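Local coordinates for uncharacterized protein (Legionella pneumophila subsp. pneumophila, PDB 4WRP), which is of unknown function but is the C-terminal domain, of family DUF5617, of a Legionella pneumophila gene product classed among the bacterium's effector proteins, at residues E19-D23 with P24-L28; K37-A40 with I41-V44. All blocks are in the same frame, centred on the assembly; numbering follows the deposited sequence.

Interaction 1: residues E19-D23 with P24-L28; sequences EIMND and PRHQL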
loop_
_atom_site.group_PDB
_atom_site.type_symbol
_atom_site.label_atom_id
_atom_site.label_comp_id
_atom_site.label_asym_id
_atom_site.label_seq_id
_atom_site.Cartn_x
_atom_site.Cartn_y
_atom_site.Cartn_z
ATOM N N GLU A 19 -5.881 -6.562 9.824
ATOM C CA GLU A 19 -7.014 -7.382 10.227
ATOM C C GLU A 19 -7.034 -8.600 9.334
ATOM O O GLU A 19 -7.120 -9.724 9.813
ATOM C CB GLU A 19 -8.356 -6.642 10.162
ATOM C CG GLU A 19 -9.531 -7.598 10.451
ATOM C CD GLU A 19 -10.880 -6.922 10.666
ATOM O OE1 GLU A 19 -10.918 -5.709 10.978
ATOM O OE2 GLU A 19 -11.924 -7.624 10.554
ATOM N N ILE A 20 -6.882 -8.399 8.040
ATOM C CA ILE A 20 -6.815 -9.547 7.122
ATOM C C ILE A 20 -5.687 -10.529 7.454
ATOM O O ILE A 20 -5.928 -11.725 7.527
ATOM C CB ILE A 20 -6.724 -9.105 5.627
ATOM C CG1 ILE A 20 -8.038 -8.444 5.214
ATOM C CG2 ILE A 20 -6.548 -10.311 4.745
ATOM C CD1 ILE A 20 -7.939 -7.526 4.007
HETATM N N MSE A 21 -4.456 -10.052 7.670
HETATM C CA MSE A 21 -3.355 -10.960 7.886
HETATM C C MSE A 21 -3.482 -11.693 9.223
HETATM O O MSE A 21 -2.925 -12.747 9.348
HETATM C CB MSE A 21 -1.992 -10.270 7.885
HETATM C CG MSE A 21 -1.676 -9.604 6.551
HETATM SE SE MSE A 21 -2.070 -10.764 5.028
HETATM C CE MSE A 21 -1.195 -12.450 5.470
ATOM N N ASN A 22 -4.171 -11.122 10.201
ATOM C CA ASN A 22 -4.423 -11.781 11.452
ATOM C C ASN A 22 -5.621 -12.745 11.410
ATOM O O ASN A 22 -6.000 -13.270 12.422
ATOM C CB ASN A 22 -4.690 -10.747 12.554
ATOM C CG ASN A 22 -3.426 -10.119 13.061
ATOM O OD1 ASN A 22 -2.452 -10.799 13.327
ATOM N ND2 ASN A 22 -3.437 -8.814 13.186
ATOM N N ASP A 23 -6.245 -12.918 10.249
ATOM C CA ASP A 23 -7.325 -13.869 10.102
ATOM C C ASP A 23 -6.827 -15.283 10.434
ATOM O O ASP A 23 -5.814 -15.744 9.893
ATOM C CB ASP A 23 -7.904 -13.821 8.680
ATOM C CG ASP A 23 -9.230 -14.570 8.549
ATOM O OD1 ASP A 23 -9.341 -15.748 8.908
ATOM O OD2 ASP A 23 -10.199 -13.949 8.116
ATOM N N PRO A 24 -7.563 -15.989 11.312
ATOM C CA PRO A 24 -7.181 -17.339 11.673
ATOM C C PRO A 24 -7.145 -18.306 10.465
ATOM O O PRO A 24 -6.370 -19.272 10.450
ATOM C CB PRO A 24 -8.248 -17.749 12.685
ATOM C CG PRO A 24 -9.422 -16.877 12.391
ATOM C CD PRO A 24 -8.857 -15.590 11.874
ATOM N N ARG A 25 -7.918 -18.016 9.427
ATOM C CA ARG A 25 -7.885 -18.864 8.219
ATOM C C ARG A 25 -6.542 -18.929 7.510
ATOM O O ARG A 25 -6.388 -19.751 6.617
ATOM C CB ARG A 25 -8.978 -18.446 7.227
ATOM C CG ARG A 25 -10.334 -18.795 7.782
ATOM C CD ARG A 25 -11.487 -18.252 6.983
ATOM N NE ARG A 25 -12.719 -18.669 7.643
ATOM C CZ ARG A 25 -13.224 -19.907 7.619
ATOM N NH1 ARG A 25 -12.618 -20.881 6.938
ATOM N NH2 ARG A 25 -14.347 -20.182 8.283
ATOM N N HIS A 26 -5.573 -18.075 7.868
ATOM C CA HIS A 26 -4.277 -18.184 7.229
ATOM C C HIS A 26 -3.454 -19.321 7.792
ATOM O O HIS A 26 -2.497 -19.746 7.142
ATOM C CB HIS A 26 -3.475 -16.908 7.369
ATOM C CG HIS A 26 -4.013 -15.772 6.574
ATOM N ND1 HIS A 26 -3.990 -15.746 5.191
ATOM C CD2 HIS A 26 -4.585 -14.613 6.966
ATOM C CE1 HIS A 26 -4.522 -14.613 4.774
ATOM N NE2 HIS A 26 -4.885 -13.909 5.834
ATOM N N GLN A 27 -3.765 -19.750 9.013
ATOM C CA GLN A 27 -2.995 -20.812 9.679
ATOM C C GLN A 27 -1.489 -20.510 9.604
ATOM O O GLN A 27 -0.697 -21.354 9.201
ATOM C CB GLN A 27 -3.293 -22.188 9.048
ATOM C CG GLN A 27 -4.757 -22.623 9.062
ATOM C CD GLN A 27 -5.201 -23.227 10.383
ATOM O OE1 GLN A 27 -6.317 -22.974 10.854
ATOM N NE2 GLN A 27 -4.341 -24.055 10.980
ATOM N N LEU A 28 -1.111 -19.281 9.953
ATOM C CA LEU A 28 0.289 -18.889 10.006
ATOM C C LEU A 28 0.727 -18.778 11.450
ATOM O O LEU A 28 -0.010 -18.343 12.310
ATOM C CB LEU A 28 0.544 -17.554 9.312
ATOM C CG LEU A 28 0.517 -17.601 7.786
ATOM C CD1 LEU A 28 0.501 -16.174 7.252
ATOM C CD2 LEU A 28 1.662 -18.424 7.215
HETATM O O HOH W 1 -2.910 -17.419 10.786
#
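An Asx turn built on Asp-23 and Pro-24 carries the chain out of helix 6-21 and into the 3-10 segment 24-26. The evidence is the bond from Arg-25 N to Asp-23 OD1, 2.7 Å long, which uses the anti lone pair of that oxygen. Asp-23 can make it because its carboxylate stands opposite the backbone N and beside the carbonyl carbon (chi1 -167°), over the chain that follows. A second bond, His-26 N to Asp-23 O at 3.1 Å, closes a type I beta turn over 23-26, which overlaps the Asx turn, its donor lying well above the carbonyl plane.

The turn brings the His-26 ring back against the end of the helix. Ile-20 O lies at the ring edge, in its plane, and takes a weak bond from His-26 NE2 (3.0 Å), bent to 128° at the hydrogen. Ile-20 O also takes Asp-23 N at 3.0 Å, so this carbonyl at the helix end has one main-chain donor and, more weakly, the imidazole. One face of the ring is met by selenomethionine Met-21: its chain folds at chi2 and chi3, and CE sits 4.1 Å from the centroid of the His-26 ring, 14° off the normal, a CH-pi contact. The selenium stands obliquely, farther from the centroid. Beyond the turn, a water accepts from Leu-28 N at 2.7 Å.

In the fold, His-26 stacks on the ring of Trp-55, Ile-20 and Met-21 pack on Val-44 of helix 34-49, and Leu-28 touches Lys-36 and Ala-40 of that helix.

Interaction 2: residues K37-A40 with I41-V44; sequences KIHA and IRTV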
loop_
_atom_site.group_PDB
_atom_site.type_symbol
_atom_site.label_atom_id
_atom_site.label_comp_id
_atom_site.label_asym_id
_atom_site.label_seq_id
_atom_site.Cartn_x
_atom_site.Cartn_y
_atom_site.Cartn_z
ATOM N N LYS A 37 5.119 -16.988 4.996
ATOM C CA LYS A 37 4.519 -15.701 5.369
ATOM C C LYS A 37 4.417 -14.729 4.168
ATOM O O LYS A 37 3.380 -14.129 3.922
ATOM C CB LYS A 37 5.308 -15.060 6.473
ATOM C CG LYS A 37 5.260 -15.892 7.780
ATOM C CD LYS A 37 6.267 -15.350 8.776
ATOM C CE LYS A 37 6.504 -16.353 9.880
ATOM N NZ LYS A 37 7.357 -15.693 10.902
ATOM N N ILE A 38 5.528 -14.572 3.479
ATOM C CA ILE A 38 5.617 -13.741 2.275
ATOM C C ILE A 38 4.599 -14.152 1.263
ATOM O O ILE A 38 3.926 -13.313 0.710
ATOM C CB ILE A 38 7.045 -13.821 1.699
ATOM C CG1 ILE A 38 7.988 -13.110 2.680
ATOM C CG2 ILE A 38 7.135 -13.163 0.325
ATOM C CD1 ILE A 38 9.474 -13.234 2.363
ATOM N N HIS A 39 4.452 -15.448 1.008
ATOM C CA HIS A 39 3.445 -15.898 0.056
ATOM C C HIS A 39 1.998 -15.586 0.450
ATOM O O HIS A 39 1.218 -15.161 -0.393
ATOM C CB HIS A 39 3.552 -17.396 -0.273
ATOM C CG HIS A 39 2.805 -17.761 -1.525
ATOM N ND1 HIS A 39 1.639 -18.506 -1.509
ATOM C CD2 HIS A 39 3.008 -17.406 -2.815
ATOM C CE1 HIS A 39 1.182 -18.628 -2.741
ATOM N NE2 HIS A 39 2.001 -17.978 -3.553
ATOM N N ALA A 40 1.640 -15.770 1.713
ATOM C CA ALA A 40 0.308 -15.422 2.185
ATOM C C ALA A 40 0.039 -13.921 2.024
ATOM O O ALA A 40 -1.029 -13.516 1.555
ATOM C CB ALA A 40 0.140 -15.851 3.660
ATOM N N ILE A 41 1.047 -13.102 2.345
ATOM C CA ILE A 41 0.926 -11.674 2.157
ATOM C C ILE A 41 0.798 -11.368 0.679
ATOM O O ILE A 41 -0.021 -10.550 0.250
ATOM C CB ILE A 41 2.160 -10.944 2.722
ATOM C CG1 ILE A 41 2.137 -11.048 4.240
ATOM C CG2 ILE A 41 2.162 -9.475 2.296
ATOM C CD1 ILE A 41 3.429 -10.649 4.898
ATOM N N ARG A 42 1.619 -12.007 -0.116
ATOM C CA ARG A 42 1.521 -11.786 -1.580
ATOM C C ARG A 42 0.121 -12.082 -2.126
ATOM O O ARG A 42 -0.471 -11.306 -2.916
ATOM C CB ARG A 42 2.530 -12.644 -2.303
ATOM C CG ARG A 42 2.562 -12.312 -3.801
ATOM C CD ARG A 42 3.080 -13.439 -4.674
ATOM N NE ARG A 42 3.078 -12.979 -6.084
ATOM C CZ ARG A 42 2.002 -12.934 -6.876
ATOM N NH1 ARG A 42 0.817 -13.351 -6.429
ATOM N NH2 ARG A 42 2.095 -12.484 -8.148
ATOM N N THR A 43 -0.434 -13.202 -1.680
ATOM C CA THR A 43 -1.799 -13.564 -2.060
ATOM C C THR A 43 -2.830 -12.486 -1.757
ATOM O O THR A 43 -3.634 -12.119 -2.616
ATOM C CB THR A 43 -2.198 -14.904 -1.420
ATOM O OG1 THR A 43 -1.251 -15.865 -1.875
ATOM C CG2 THR A 43 -3.550 -15.323 -1.897
ATOM N N VAL A 44 -2.767 -11.965 -0.538
ATOM C CA VAL A 44 -3.685 -10.947 -0.110
ATOM C C VAL A 44 -3.487 -9.639 -0.884
ATOM O O VAL A 44 -4.456 -8.964 -1.248
ATOM C CB VAL A 44 -3.515 -10.731 1.403
ATOM C CG1 VAL A 44 -4.209 -9.474 1.870
ATOM C CG2 VAL A 44 -4.036 -11.984 2.118
#
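Ile-41 N meets Lys-37 O at 3.0 Å, the first of four successive i to i-4 bonds between 37-40 and 41-44, which identify them as consecutive turns of one alpha-helix, part of helix 34-49. The donor is tilted only 16° from the carbonyl plane. With CG1 opposite the carbonyl carbon, the Ile-41 side chain runs back along the helix, and CG1 comes 3.3 Å from Lys-37 O. Its buried end packs on Phe-17 and Met-21 of helix 6-21 and on Leu-93 and Val-94 of helix 90-98.

Arg-42 N follows, bonded to Ile-38 O at 2.8 Å. Its CB lies near the carbonyl oxygens of both Ile-38 and His-39, while the extended chain leaves the contact and carries NE to a salt bridge with Asp-83, past Val-79 and Ile-82 of helix 68-83.

Thr-43 has two holds on one acceptor. Its N reaches His-39 O at 2.9 Å, and its OG1 donates to the same His-39 O at 3.0 Å; the two donors come from opposite faces of the carbonyl plane. The hydroxyl can do this because OG1 stands opposite its own carbonyl carbon (chi1 -59°), which points it back up the helix. There it also lies over one face of the His-39 ring, offset toward the rim, with OG1 3.8 Å from His-39 CE1; the two side chains meet at a slant.

Val-44 N closes the series on Ala-40 O, the donor tilted 22° from the carbonyl plane. CG1 of Val-44 stands anti to the backbone N, while CG2, anti to the carbonyl carbon, turns back and lies 3.4 Å from Ala-40 O.

In the fold
Interaction 1 is a surface contact at the exit of helix 6-21, whereas interaction 2 is partly buried, inside the next helix along the chain. Their centres are 11 Å apart and they touch directly: Leu-28 CD1 lies 3.6 Å from Ala-40 CB, and Val-44 CG2 approaches both Met-21 SE (3.7 Å) and His-26 CE1 (3.8 Å). Both therefore bear on the junction of helices 6-21 and 34-49. The chemistry follows the location. The turn mixes main-chain bonds with bonds from a carboxylate, a water and, weakly, an imidazole, whereas the helix is held by regular main-chain bonds with one added hydroxyl bond, and its apolar side chains face the neighbouring helices.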